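Local structure of uncharacterized protein DUF849 (Burkholderia xenovorans LB400, 3E02) at residues 66-71 with 83-88; 231-236 with 245-250; 239-244 with 274-279; 279-284 with 289-294. The protein probably cleaves beta-keto acids related to 3-keto-5-aminohexanoate, acting as a zinc-dependent member of the TIM-barrel BKACE family. All blocks are in the same frame, centred on the assembly; numbering follows the deposited sequence. Where two conformers were deposited one is given.

Interaction 1. Residues 66-71 with 83-88; sequences DLFMRF and LNITTG
The ring of F68 meets T86 at its edge: CG2 of T86 lies near the ring plane, 4.3 Å from F68 CZ. I85 approaches obliquely, its CG2 3.9 Å from F68 CE2, and its CD1 is a little farther off beside CD2. I85 was modelled in two conformers, of which one is described. The second flat group, the ring of F71, has the carbonyl oxygen F68 O over one face, 3.8 Å above the plane and offset toward the rim. The chi1 of F68, -78°, turns CG anti to the carbonyl carbon and carries the ring across the gap to the strand; the nearest backbones, at F68 and I85, stay 9.0 Å apart between CA atoms. F68, I85 and T86 are all buried, and P101 of helix 95-105 touches both F68 and I85.

Beyond I85 the chain leaves the strand in an ST turn, where T86 OG1 accepts from G88 N at 2.9 Å and also from G89 N. At their nearest atoms, the side chain of T86 is about 4 Å from the zinc ion and about 3 Å from that of H52. This is the TIM-barrel arrangement, with the metal site at the C-terminal ends of the strands.

Interaction 2. Residues 231-236 with 245-250; sequences LSVLAA and TMSAIL
V233 and S247 meet at the centre of the contact, where strand 231-235 and helix 245-249 come closest, and the main interaction is van der Waals. V233 CG2 packs 3.6 Å from S247 CB, and V233 CB lies 3.7 Å from the same atom. L231 adds a more distant touch from its CD2 branch, 4.2 Å from S247 OG. L250, three residues on from S247, starts its side chain toward the strand but comes no nearer than 4.6 Å. Chi1 of V233, 169°, turns CG2 anti to the carbonyl carbon, and this is the methyl that reaches the helix.

The hydroxyl of S247 bonds outside the pair. S247 OG lies 3.5 Å from V233 CG2, yet it gives its proton to N253 O, the carbonyl at the start of strand 253-256. N253 also holds strand 231-235 directly, with ND2 donating to L231 O, so one asparagine serves both segments.

The backbone evidence agrees. The two axes approach to 8.1 Å and run nearly antiparallel, at 165°, as expected where the helix of a beta-alpha-beta crossover returns over its own strand. V233 and S247 are the nearest pair, 6.2 Å between CA atoms.

This chemistry is consistent with the small serine allowing the close approach of the axes. Between the two segments the contact is van der Waals; N253, outside them, bonds to both, satisfying the buried serine hydroxyl and tying the helix to the other end of the crossover.

Interaction 3. Residues 239-244 with 274-279; sequences HQMPFV and AEQVRK. With EDO (1,2-ethanediol), chain L.
M241, present as selenomethionine, forms the tight part of the contact. Its methyl CE rests 3.4 Å from Q276 O and 3.7 Å from Q276 CB. The chain is bent at chi2, -64°, which lets selenium and methyl lie against helix 274-279. The looser end of this packing is the aliphatic part of K279, whose CG lies 4.0 Å from M241 SE and whose CD is 4.0 Å from M241 CG. Next to it the side chains of Q240 and Q276 cross at about a right angle, their amide planes 83° apart. Q276 has firm partners outside the pair: NE2 donates to S261 O and Y263 O, which probably fixes the rotation of its amide.

The open side begins with K279, which is partly exposed; its NZ runs on to S264 O and to E286 O of the second subunit. On another flank of helix 274-279, well away from M241, an ethanediol probably left from crystallisation bonds through O2 to E275 O at 2.7 Å. Its O1 receives only a weak bond from R278 NH2, at 3.3 Å.

The short helical segments 240-244 and 274-279 run in similar directions, 36° apart, and their axes come no closer than 11.7 Å, so long side chains bridge them. Q240, M241 and V277 all touch V256 of strand 253-256; V277 also meets helix 31-44, and M241 packs on L287 of the second subunit.

Interaction 4. Residues 279-284 with 289-294; sequences KIRRII and LDIATP. With EDO (1,2-ethanediol), chain L.
L289 N donates to I284 O at 2.9 Å, the one direct hydrogen bond between the segments. Its N-H...O angle is 154°, and the donor is tilted 29° from the carbonyl plane. The bond turns the chain back on the end of its helix, and apolar atoms close the turn: I284 CG2 sits 3.7 Å from L289 CB, and I284 CD1 lies 3.9 Å from I291 CG2.

I291 also reaches R281. Its CD1 stands 3.4 Å above the centre of the guanidinium plane, covering one face. Chi1 of I291, 69°, places CG1 between the backbone N and the carbonyl carbon, from where the extended chain carries CD1 over the guanidinium. R281 is steadied by other groups, since NE pairs with E285 in a salt bridge and NH1 donates to A44 O. In the D290 conformer described, one of two, a water weakly held by R281 NE gives to OD1, and K7 forms a salt bridge.

The segment 289-294 leads from helix 273-286 to helix 294-301. On the way D290 and A292 pair through their backbones with I8, and I280 and I291 both pack on I10 of strand 10-13.

Interactions 1 and 2 are buried and reach the same barrel sheet on opposite sides of the chain's centre, their nearest atoms about 9 Å apart. Only interaction 1 adjoins the zinc site; interaction 4 lies away from it, toward the surface. The last three form a continuous patch: interactions 2 and 3 share helix 240-249, interactions 3 and 4 share helix 273-286 and K279, and all three touch the second subunit. I280 packs on both V244 and T245, joining them. Chemistry shifts from apolar contact in interaction 1 and a valine against a serine CB and hydroxyl in interaction 2, through mixed selenomethionine and amide packing, to a backbone bond, a methyl over a guanidinium face and water in interaction 4.

Interaction 1. Residues 66-71 with 83-88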
loop_
_atom_site.group_PDB
_atom_site.type_symbol
_atom_site.label_atom_id
_atom_site.label_comp_id
_atom_site.label_asym_id
_atom_site.label_seq_id
_atom_site.Cartn_x
_atom_site.Cartn_y
_atom_site.Cartn_z
ATOM N N ASP A 66 -28.591 3.187 35.697
ATOM C CA ASP A 66 -29.127 4.317 36.474
ATOM C C ASP A 66 -28.332 5.612 36.277
ATOM O O ASP A 66 -28.933 6.690 36.275
ATOM C CB ASP A 66 -29.206 3.990 37.980
ATOM C CG ASP A 66 -30.200 2.863 38.306
ATOM O OD1 ASP A 66 -31.040 2.489 37.449
ATOM O OD2 ASP A 66 -30.137 2.357 39.450
ATOM N N LEU A 67 -27.004 5.507 36.133
ATOM C CA LEU A 67 -26.147 6.672 35.847
ATOM C C LEU A 67 -26.422 7.195 34.442
ATOM O O LEU A 67 -26.495 8.409 34.251
ATOM C CB LEU A 67 -24.646 6.357 36.006
ATOM C CG LEU A 67 -24.139 6.219 37.436
ATOM C CD1 LEU A 67 -22.692 5.752 37.430
ATOM C CD2 LEU A 67 -24.301 7.552 38.188
ATOM N N PHE A 68 -26.567 6.284 33.472
ATOM C CA PHE A 68 -26.957 6.664 32.104
ATOM C C PHE A 68 -28.300 7.401 32.074
ATOM O O PHE A 68 -28.433 8.409 31.380
ATOM C CB PHE A 68 -26.977 5.462 31.158
ATOM C CG PHE A 68 -25.622 5.044 30.689
ATOM C CD1 PHE A 68 -24.844 4.172 31.435
ATOM C CD2 PHE A 68 -25.117 5.527 29.480
ATOM C CE1 PHE A 68 -23.570 3.775 30.988
ATOM C CE2 PHE A 68 -23.859 5.142 29.023
ATOM C CZ PHE A 68 -23.080 4.264 29.780
HETATM N N MSE A 69 -29.269 6.944 32.875
HETATM C CA MSE A 69 -30.578 7.623 32.971
HETATM C C MSE A 69 -30.535 9.002 33.630
HETATM O O MSE A 69 -31.535 9.723 33.574
HETATM C CB MSE A 69 -31.635 6.717 33.615
HETATM C CG MSE A 69 -31.926 5.488 32.773
HETATM SE SE MSE A 69 -32.421 5.927 30.914
HETATM C CE MSE A 69 -31.943 4.260 30.146
ATOM N N ARG A 70 -29.398 9.363 34.242
ATOM C CA ARG A 70 -29.177 10.712 34.785
ATOM C C ARG A 70 -28.591 11.689 33.746
ATOM O O ARG A 70 -28.465 12.881 34.044
ATOM C CB ARG A 70 -28.343 10.658 36.059
ATOM C CG ARG A 70 -29.109 10.033 37.227
ATOM C CD ARG A 70 -28.217 9.571 38.372
ATOM N NE ARG A 70 -27.385 10.637 38.926
ATOM C CZ ARG A 70 -26.498 10.483 39.910
ATOM N NH1 ARG A 70 -26.295 9.291 40.484
ATOM N NH2 ARG A 70 -25.790 11.541 40.310
ATOM N N PHE A 71 -28.218 11.198 32.555
ATOM C CA PHE A 71 -27.817 12.081 31.442
ATOM C C PHE A 71 -28.518 11.863 30.087
ATOM O O PHE A 71 -28.634 12.830 29.324
ATOM C CB PHE A 71 -26.291 12.189 31.280
ATOM C CG PHE A 71 -25.556 10.887 31.059
ATOM C CD1 PHE A 71 -25.487 10.307 29.789
ATOM C CD2 PHE A 71 -24.821 10.301 32.096
ATOM C CE1 PHE A 71 -24.744 9.127 29.569
ATOM C CE2 PHE A 71 -24.066 9.125 31.886
ATOM C CZ PHE A 71 -24.029 8.537 30.625
ATOM N N LEU A 83 -27.521 9.684 20.219
ATOM C CA LEU A 83 -26.854 9.227 21.440
ATOM C C LEU A 83 -26.398 7.792 21.219
ATOM O O LEU A 83 -27.212 6.906 21.045
ATOM C CB LEU A 83 -27.748 9.405 22.662
ATOM C CG LEU A 83 -28.325 10.824 22.804
ATOM C CD1 LEU A 83 -29.118 10.975 24.112
ATOM C CD2 LEU A 83 -27.250 11.916 22.690
ATOM N N ASN A 84 -25.076 7.618 21.205
ATOM C CA ASN A 84 -24.377 6.361 20.963
ATOM C C ASN A 84 -23.892 5.864 22.340
ATOM O O ASN A 84 -23.110 6.566 23.016
ATOM C CB ASN A 84 -23.264 6.661 19.933
ATOM C CG ASN A 84 -22.247 5.559 19.737
ATOM O OD1 ASN A 84 -22.160 4.591 20.479
ATOM N ND2 ASN A 84 -21.429 5.742 18.708
ATOM N N ILE A 85 -24.368 4.673 22.731
ATOM C CA ILE A 85 -24.041 4.053 24.021
ATOM C C ILE A 85 -22.930 3.008 23.879
ATOM O O ILE A 85 -22.980 2.123 22.996
ATOM C CB ILE A 85 -25.285 3.367 24.677
ATOM C CG1 ILE A 85 -26.490 4.322 24.743
ATOM C CG2 ILE A 85 -24.944 2.834 26.083
ATOM C CD1 ILE A 85 -26.235 5.638 25.477
ATOM N N THR A 86 -21.933 3.097 24.760
ATOM C CA THR A 86 -20.842 2.153 24.755
ATOM C C THR A 86 -21.308 0.772 25.234
ATOM O O THR A 86 -22.168 0.659 26.119
ATOM C CB THR A 86 -19.657 2.595 25.661
ATOM O OG1 THR A 86 -18.594 1.644 25.533
ATOM C CG2 THR A 86 -20.068 2.699 27.135
ATOM N N THR A 87 -20.801 -0.257 24.566
ATOM C CA THR A 87 -20.921 -1.635 25.037
ATOM C C THR A 87 -19.504 -2.134 25.397
ATOM O O THR A 87 -19.334 -3.318 25.609
ATOM C CB THR A 87 -21.576 -2.569 24.016
ATOM O OG1 THR A 87 -20.713 -2.727 22.896
ATOM C CG2 THR A 87 -22.940 -2.038 23.570
ATOM N N GLY A 88 -18.518 -1.225 25.427
ATOM C CA GLY A 88 -17.136 -1.492 25.831
ATOM C C GLY A 88 -17.056 -1.190 27.319
ATOM O O GLY A 88 -16.627 -2.027 28.107
#

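Interaction 2. Residues 231-236 with 245-250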
loop_
_atom_site.group_PDB
_atom_site.type_symbol
_atom_site.label_atom_id
_atom_site.label_comp_id
_atom_site.label_asym_id
_atom_site.label_seq_id
_atom_site.Cartn_x
_atom_site.Cartn_y
_atom_site.Cartn_z
ATOM N N LEU A 231 -16.709 5.030 6.456
ATOM C CA LEU A 231 -15.459 5.042 7.211
ATOM C C LEU A 231 -15.564 6.133 8.269
ATOM O O LEU A 231 -16.056 7.230 7.979
ATOM C CB LEU A 231 -14.272 5.377 6.294
ATOM C CG LEU A 231 -12.873 5.529 6.907
ATOM C CD1 LEU A 231 -12.416 4.203 7.524
ATOM C CD2 LEU A 231 -11.871 6.068 5.888
ATOM N N SER A 232 -15.157 5.805 9.500
ATOM C CA SER A 232 -14.957 6.791 10.555
ATOM C C SER A 232 -13.596 6.466 11.183
ATOM O O SER A 232 -13.099 5.317 11.101
ATOM C CB SER A 232 -16.096 6.813 11.569
ATOM O OG SER A 232 -15.947 7.918 12.460
ATOM N N VAL A 233 -12.977 7.475 11.782
ATOM C CA VAL A 233 -11.650 7.334 12.361
ATOM C C VAL A 233 -11.540 8.060 13.710
ATOM O O VAL A 233 -12.105 9.143 13.890
ATOM C CB VAL A 233 -10.553 7.899 11.393
ATOM C CG1 VAL A 233 -9.196 8.008 12.058
ATOM C CG2 VAL A 233 -10.451 7.060 10.088
ATOM N N LEU A 234 -10.855 7.411 14.648
ATOM C CA LEU A 234 -10.420 8.037 15.902
ATOM C C LEU A 234 -8.951 7.667 16.066
ATOM O O LEU A 234 -8.512 6.592 15.605
ATOM C CB LEU A 234 -11.234 7.566 17.109
ATOM C CG LEU A 234 -10.875 6.269 17.849
ATOM C CD1 LEU A 234 -9.708 6.476 18.846
ATOM C CD2 LEU A 234 -12.068 5.704 18.574
ATOM N N ALA A 235 -8.193 8.536 16.730
ATOM C CA ALA A 235 -6.793 8.232 17.067
ATOM C C ALA A 235 -6.482 8.800 18.436
ATOM O O ALA A 235 -7.034 9.834 18.826
ATOM C CB ALA A 235 -5.828 8.718 16.002
ATOM N N ALA A 236 -5.627 8.092 19.175
ATOM C CA ALA A 236 -5.286 8.457 20.548
ATOM C C ALA A 236 -4.362 9.681 20.650
ATOM O O ALA A 236 -3.439 9.846 19.845
ATOM C CB ALA A 236 -4.630 7.249 21.260
ATOM N N THR A 245 -8.298 14.349 10.214
ATOM C CA THR A 245 -8.133 15.181 8.999
ATOM C C THR A 245 -7.902 14.257 7.787
ATOM O O THR A 245 -8.506 14.448 6.719
ATOM C CB THR A 245 -7.025 16.213 9.150
ATOM O OG1 THR A 245 -7.325 17.039 10.284
ATOM C CG2 THR A 245 -6.888 17.095 7.882
HETATM N N MSE A 246 -7.041 13.253 7.961
HETATM C CA MSE A 246 -6.777 12.231 6.926
HETATM C C MSE A 246 -8.109 11.552 6.534
HETATM O O MSE A 246 -8.412 11.394 5.344
HETATM C CB MSE A 246 -5.722 11.233 7.466
HETATM C CG MSE A 246 -4.972 10.331 6.495
HETATM SE SE MSE A 246 -3.100 10.124 7.254
HETATM C CE MSE A 246 -3.501 9.559 8.939
ATOM N N SER A 247 -8.914 11.171 7.533
ATOM C CA SER A 247 -10.226 10.546 7.262
ATOM C C SER A 247 -11.097 11.456 6.372
ATOM O O SER A 247 -11.632 11.006 5.347
ATOM C CB SER A 247 -10.976 10.226 8.545
ATOM O OG SER A 247 -12.140 9.479 8.272
ATOM N N ALA A 248 -11.208 12.731 6.760
ATOM C CA ALA A 248 -11.981 13.735 5.981
ATOM C C ALA A 248 -11.524 13.769 4.517
ATOM O O ALA A 248 -12.350 13.702 3.613
ATOM C CB ALA A 248 -11.859 15.134 6.609
ATOM N N ILE A 249 -10.210 13.837 4.319
ATOM C CA ILE A 249 -9.565 13.840 2.984
ATOM C C ILE A 249 -9.883 12.566 2.187
ATOM O O ILE A 249 -10.128 12.617 0.972
ATOM C CB ILE A 249 -8.041 14.055 3.122
ATOM C CG1 ILE A 249 -7.770 15.493 3.604
ATOM C CG2 ILE A 249 -7.294 13.772 1.796
ATOM C CD1 ILE A 249 -6.323 15.734 3.995
ATOM N N LEU A 250 -9.911 11.430 2.880
ATOM C CA LEU A 250 -10.264 10.147 2.256
ATOM C C LEU A 250 -11.773 9.931 2.000
ATOM O O LEU A 250 -12.149 8.880 1.487
ATOM C CB LEU A 250 -9.715 8.988 3.104
ATOM C CG LEU A 250 -8.195 8.891 3.271
ATOM C CD1 LEU A 250 -7.894 7.735 4.227
ATOM C CD2 LEU A 250 -7.479 8.712 1.922
#

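Interaction 3. Residues 239-244 with 274-279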
loop_
_atom_site.group_PDB
_atom_site.type_symbol
_atom_site.label_atom_id
_atom_site.label_comp_id
_atom_site.label_asym_id
_atom_site.label_seq_id
_atom_site.Cartn_x
_atom_site.Cartn_y
_atom_site.Cartn_z
ATOM N N HIS A 239 -2.284 12.011 18.044
ATOM C CA HIS A 239 -2.627 11.510 16.704
ATOM C C HIS A 239 -4.021 11.854 16.245
ATOM O O HIS A 239 -4.299 11.705 15.050
ATOM C CB HIS A 239 -2.451 9.985 16.629
ATOM C CG HIS A 239 -1.087 9.533 17.035
ATOM N ND1 HIS A 239 0.039 9.853 16.312
ATOM C CD2 HIS A 239 -0.671 8.781 18.079
ATOM C CE1 HIS A 239 1.101 9.346 16.917
ATOM N NE2 HIS A 239 0.694 8.689 17.988
ATOM N N GLN A 240 -4.880 12.313 17.166
ATOM C CA GLN A 240 -6.284 12.609 16.880
ATOM C C GLN A 240 -6.496 13.517 15.681
ATOM O O GLN A 240 -7.123 13.106 14.733
ATOM C CB GLN A 240 -6.967 13.249 18.088
ATOM C CG GLN A 240 -8.457 13.559 17.929
ATOM C CD GLN A 240 -9.027 14.146 19.183
ATOM O OE1 GLN A 240 -8.737 15.294 19.506
ATOM N NE2 GLN A 240 -9.820 13.362 19.911
HETATM N N MSE A 241 -5.982 14.745 15.732
HETATM C CA MSE A 241 -6.245 15.698 14.639
HETATM C C MSE A 241 -5.709 15.304 13.260
HETATM O O MSE A 241 -6.459 15.392 12.279
HETATM C CB MSE A 241 -5.880 17.132 15.039
HETATM C CG MSE A 241 -6.812 17.660 16.126
HETATM SE SE MSE A 241 -8.689 17.811 15.566
HETATM C CE MSE A 241 -9.478 18.064 17.309
ATOM N N PRO A 242 -4.436 14.875 13.168
ATOM C CA PRO A 242 -3.937 14.394 11.862
ATOM C C PRO A 242 -4.732 13.222 11.305
ATOM O O PRO A 242 -5.036 13.209 10.116
ATOM C CB PRO A 242 -2.499 13.949 12.168
ATOM C CG PRO A 242 -2.144 14.608 13.409
ATOM C CD PRO A 242 -3.361 14.911 14.175
ATOM N N PHE A 243 -5.082 12.260 12.161
ATOM C CA PHE A 243 -5.855 11.086 11.693
ATOM C C PHE A 243 -7.270 11.405 11.235
ATOM O O PHE A 243 -7.671 10.924 10.186
ATOM C CB PHE A 243 -5.840 9.929 12.695
ATOM C CG PHE A 243 -4.713 8.992 12.450
ATOM C CD1 PHE A 243 -3.399 9.383 12.702
ATOM C CD2 PHE A 243 -4.946 7.761 11.851
ATOM C CE1 PHE A 243 -2.333 8.525 12.417
ATOM C CE2 PHE A 243 -3.894 6.904 11.565
ATOM C CZ PHE A 243 -2.599 7.284 11.832
ATOM N N VAL A 244 -8.005 12.210 11.997
ATOM C CA VAL A 244 -9.365 12.589 11.592
ATOM C C VAL A 244 -9.339 13.512 10.363
ATOM O O VAL A 244 -10.261 13.450 9.570
ATOM C CB VAL A 244 -10.228 13.152 12.729
ATOM C CG1 VAL A 244 -10.408 12.070 13.823
ATOM C CG2 VAL A 244 -9.662 14.455 13.317
ATOM N N ALA A 274 -16.036 20.607 23.231
ATOM C CA ALA A 274 -16.371 21.620 22.219
ATOM C C ALA A 274 -15.148 22.196 21.515
ATOM O O ALA A 274 -15.240 22.493 20.340
ATOM C CB ALA A 274 -17.211 22.744 22.818
ATOM N N GLU A 275 -14.017 22.346 22.212
ATOM C CA GLU A 275 -12.790 22.833 21.566
ATOM C C GLU A 275 -12.336 21.954 20.412
ATOM O O GLU A 275 -11.976 22.462 19.346
ATOM C CB GLU A 275 -11.636 22.977 22.549
ATOM C CG GLU A 275 -11.822 24.085 23.521
ATOM C CD GLU A 275 -10.577 24.308 24.375
ATOM O OE1 GLU A 275 -10.062 23.328 24.938
ATOM O OE2 GLU A 275 -10.117 25.463 24.466
ATOM N N GLN A 276 -12.346 20.643 20.631
ATOM C CA GLN A 276 -11.949 19.685 19.592
ATOM C C GLN A 276 -12.954 19.634 18.447
ATOM O O GLN A 276 -12.552 19.541 17.289
ATOM C CB GLN A 276 -11.755 18.300 20.191
ATOM C CG GLN A 276 -10.563 18.232 21.180
ATOM C CD GLN A 276 -10.467 16.876 21.878
ATOM O OE1 GLN A 276 -11.342 16.044 21.717
ATOM N NE2 GLN A 276 -9.406 16.656 22.649
ATOM N N VAL A 277 -14.252 19.681 18.767
ATOM C CA VAL A 277 -15.305 19.684 17.735
ATOM C C VAL A 277 -15.136 20.940 16.867
ATOM O O VAL A 277 -15.102 20.845 15.627
ATOM C CB VAL A 277 -16.739 19.589 18.349
ATOM C CG1 VAL A 277 -17.839 19.714 17.244
ATOM C CG2 VAL A 277 -16.905 18.280 19.123
ATOM N N ARG A 278 -14.953 22.094 17.514
ATOM C CA ARG A 278 -14.731 23.346 16.780
ATOM C C ARG A 278 -13.507 23.260 15.873
ATOM O O ARG A 278 -13.578 23.681 14.701
ATOM C CB ARG A 278 -14.616 24.558 17.719
ATOM C CG ARG A 278 -15.957 24.992 18.295
ATOM C CD ARG A 278 -15.903 26.372 18.863
ATOM N NE ARG A 278 -15.044 26.475 20.036
ATOM C CZ ARG A 278 -15.393 26.154 21.290
ATOM N NH1 ARG A 278 -16.603 25.705 21.608
ATOM N NH2 ARG A 278 -14.500 26.305 22.261
ATOM N N LYS A 279 -12.419 22.673 16.381
ATOM C CA LYS A 279 -11.182 22.552 15.590
ATOM C C LYS A 279 -11.347 21.698 14.334
ATOM O O LYS A 279 -10.982 22.144 13.238
ATOM C CB LYS A 279 -9.994 22.051 16.426
ATOM C CG LYS A 279 -8.729 21.824 15.590
ATOM C CD LYS A 279 -7.490 21.558 16.418
ATOM C CE LYS A 279 -6.929 22.804 17.028
ATOM N NZ LYS A 279 -5.557 22.615 17.578
HETATM C C1 EDO L . -11.041 27.230 20.342
HETATM O O1 EDO L . -11.535 27.618 21.637
HETATM C C2 EDO L . -11.909 26.107 19.775
HETATM O O2 EDO L . -11.204 25.017 19.167
#

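Interaction 4. Residues 279-284 with 289-294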
loop_
_atom_site.group_PDB
_atom_site.type_symbol
_atom_site.label_atom_id
_atom_site.label_comp_id
_atom_site.label_asym_id
_atom_site.label_seq_id
_atom_site.Cartn_x
_atom_site.Cartn_y
_atom_site.Cartn_z
ATOM N N LYS A 279 -12.419 22.673 16.381
ATOM C CA LYS A 279 -11.182 22.552 15.590
ATOM C C LYS A 279 -11.347 21.698 14.334
ATOM O O LYS A 279 -10.982 22.144 13.238
ATOM C CB LYS A 279 -9.994 22.051 16.426
ATOM C CG LYS A 279 -8.729 21.824 15.590
ATOM C CD LYS A 279 -7.490 21.558 16.418
ATOM C CE LYS A 279 -6.929 22.804 17.028
ATOM N NZ LYS A 279 -5.557 22.615 17.578
ATOM N N ILE A 280 -11.879 20.487 14.482
ATOM C CA ILE A 280 -12.059 19.613 13.320
ATOM C C ILE A 280 -13.038 20.226 12.318
ATOM O O ILE A 280 -12.817 20.124 11.107
ATOM C CB ILE A 280 -12.389 18.134 13.672
ATOM C CG1 ILE A 280 -12.237 17.230 12.417
ATOM C CG2 ILE A 280 -13.754 18.000 14.371
ATOM C CD1 ILE A 280 -10.856 17.377 11.666
ATOM N N ARG A 281 -14.061 20.925 12.816
ATOM C CA ARG A 281 -14.991 21.633 11.942
ATOM C C ARG A 281 -14.292 22.746 11.159
ATOM O O ARG A 281 -14.570 22.904 9.965
ATOM C CB ARG A 281 -16.175 22.185 12.720
ATOM C CG ARG A 281 -17.200 22.819 11.813
ATOM C CD ARG A 281 -18.408 23.209 12.580
ATOM N NE ARG A 281 -19.465 23.683 11.688
ATOM C CZ ARG A 281 -20.683 24.043 12.084
ATOM N NH1 ARG A 281 -21.028 24.004 13.371
ATOM N NH2 ARG A 281 -21.569 24.456 11.171
ATOM N N ARG A 282 -13.397 23.504 11.805
ATOM C CA ARG A 282 -12.615 24.532 11.081
ATOM C C ARG A 282 -11.749 23.911 9.967
ATOM O O ARG A 282 -11.757 24.404 8.841
ATOM C CB ARG A 282 -11.748 25.373 12.008
ATOM C CG ARG A 282 -12.557 26.330 12.890
ATOM C CD ARG A 282 -11.684 27.353 13.529
ATOM N NE ARG A 282 -10.611 26.769 14.329
ATOM C CZ ARG A 282 -10.710 26.342 15.584
ATOM N NH1 ARG A 282 -11.834 26.455 16.277
ATOM N NH2 ARG A 282 -9.636 25.829 16.166
ATOM N N ILE A 283 -11.066 22.808 10.282
ATOM C CA ILE A 283 -10.221 22.088 9.318
ATOM C C ILE A 283 -11.074 21.625 8.112
ATOM O O ILE A 283 -10.708 21.865 6.954
ATOM C CB ILE A 283 -9.479 20.885 9.972
ATOM C CG1 ILE A 283 -8.439 21.357 11.004
ATOM C CG2 ILE A 283 -8.791 20.062 8.903
ATOM C CD1 ILE A 283 -7.831 20.242 11.901
ATOM N N ILE A 284 -12.198 20.959 8.402
ATOM C CA ILE A 284 -13.191 20.521 7.400
ATOM C C ILE A 284 -13.601 21.670 6.470
ATOM O O ILE A 284 -13.598 21.529 5.236
ATOM C CB ILE A 284 -14.442 19.879 8.121
ATOM C CG1 ILE A 284 -14.069 18.491 8.635
ATOM C CG2 ILE A 284 -15.697 19.775 7.202
ATOM C CD1 ILE A 284 -15.121 17.875 9.582
ATOM N N LEU A 289 -15.058 21.194 2.757
ATOM C CA LEU A 289 -15.906 20.048 3.082
ATOM C C LEU A 289 -16.990 20.582 4.025
ATOM O O LEU A 289 -16.945 21.750 4.420
ATOM C CB LEU A 289 -15.091 18.885 3.662
ATOM C CG LEU A 289 -13.984 18.336 2.747
ATOM C CD1 LEU A 289 -13.103 17.353 3.486
ATOM C CD2 LEU A 289 -14.516 17.697 1.484
ATOM N N ASP A 290 -17.984 19.744 4.323
ATOM C CA ASP A 290 -19.070 20.169 5.213
ATOM C C ASP A 290 -19.514 19.027 6.113
ATOM O O ASP A 290 -19.277 17.838 5.832
ATOM C CB ASP A 290 -20.230 20.755 4.394
ATOM C CG ASP A 290 -21.225 21.584 5.234
ATOM O OD1 ASP A 290 -20.937 21.969 6.400
ATOM O OD2 ASP A 290 -22.318 21.853 4.696
ATOM N N ILE A 291 -20.102 19.417 7.250
ATOM C CA ILE A 291 -20.542 18.488 8.271
ATOM C C ILE A 291 -22.019 18.132 8.145
ATOM O O ILE A 291 -22.806 18.885 7.575
ATOM C CB ILE A 291 -20.227 19.002 9.709
ATOM C CG1 ILE A 291 -21.073 20.225 10.121
ATOM C CG2 ILE A 291 -18.729 19.294 9.806
ATOM C CD1 ILE A 291 -20.951 20.535 11.619
ATOM N N ALA A 292 -22.369 16.989 8.728
ATOM C CA ALA A 292 -23.728 16.478 8.763
ATOM C C ALA A 292 -24.455 16.968 10.013
ATOM O O ALA A 292 -23.864 17.049 11.089
ATOM C CB ALA A 292 -23.705 14.951 8.756
ATOM N N THR A 293 -25.736 17.286 9.862
ATOM C CA THR A 293 -26.605 17.564 11.005
ATOM C C THR A 293 -26.979 16.202 11.618
ATOM O O THR A 293 -26.799 15.161 10.971
ATOM C CB THR A 293 -27.909 18.254 10.616
ATOM O OG1 THR A 293 -28.674 17.392 9.764
ATOM C CG2 THR A 293 -27.638 19.589 9.928
ATOM N N PRO A 294 -27.476 16.192 12.867
ATOM C CA PRO A 294 -27.941 14.926 13.444
ATOM C C PRO A 294 -28.889 14.111 12.564
ATOM O O PRO A 294 -28.674 12.912 12.392
ATOM C CB PRO A 294 -28.621 15.383 14.725
ATOM C CG PRO A 294 -27.775 16.512 15.148
ATOM C CD PRO A 294 -27.528 17.267 13.871
HETATM C C1 EDO L . -11.041 27.230 20.342
HETATM O O1 EDO L . -11.535 27.618 21.637
HETATM C C2 EDO L . -11.909 26.107 19.775
HETATM O O2 EDO L . -11.204 25.017 19.167
HETATM O O HOH W 1 -19.816 23.520 8.244
#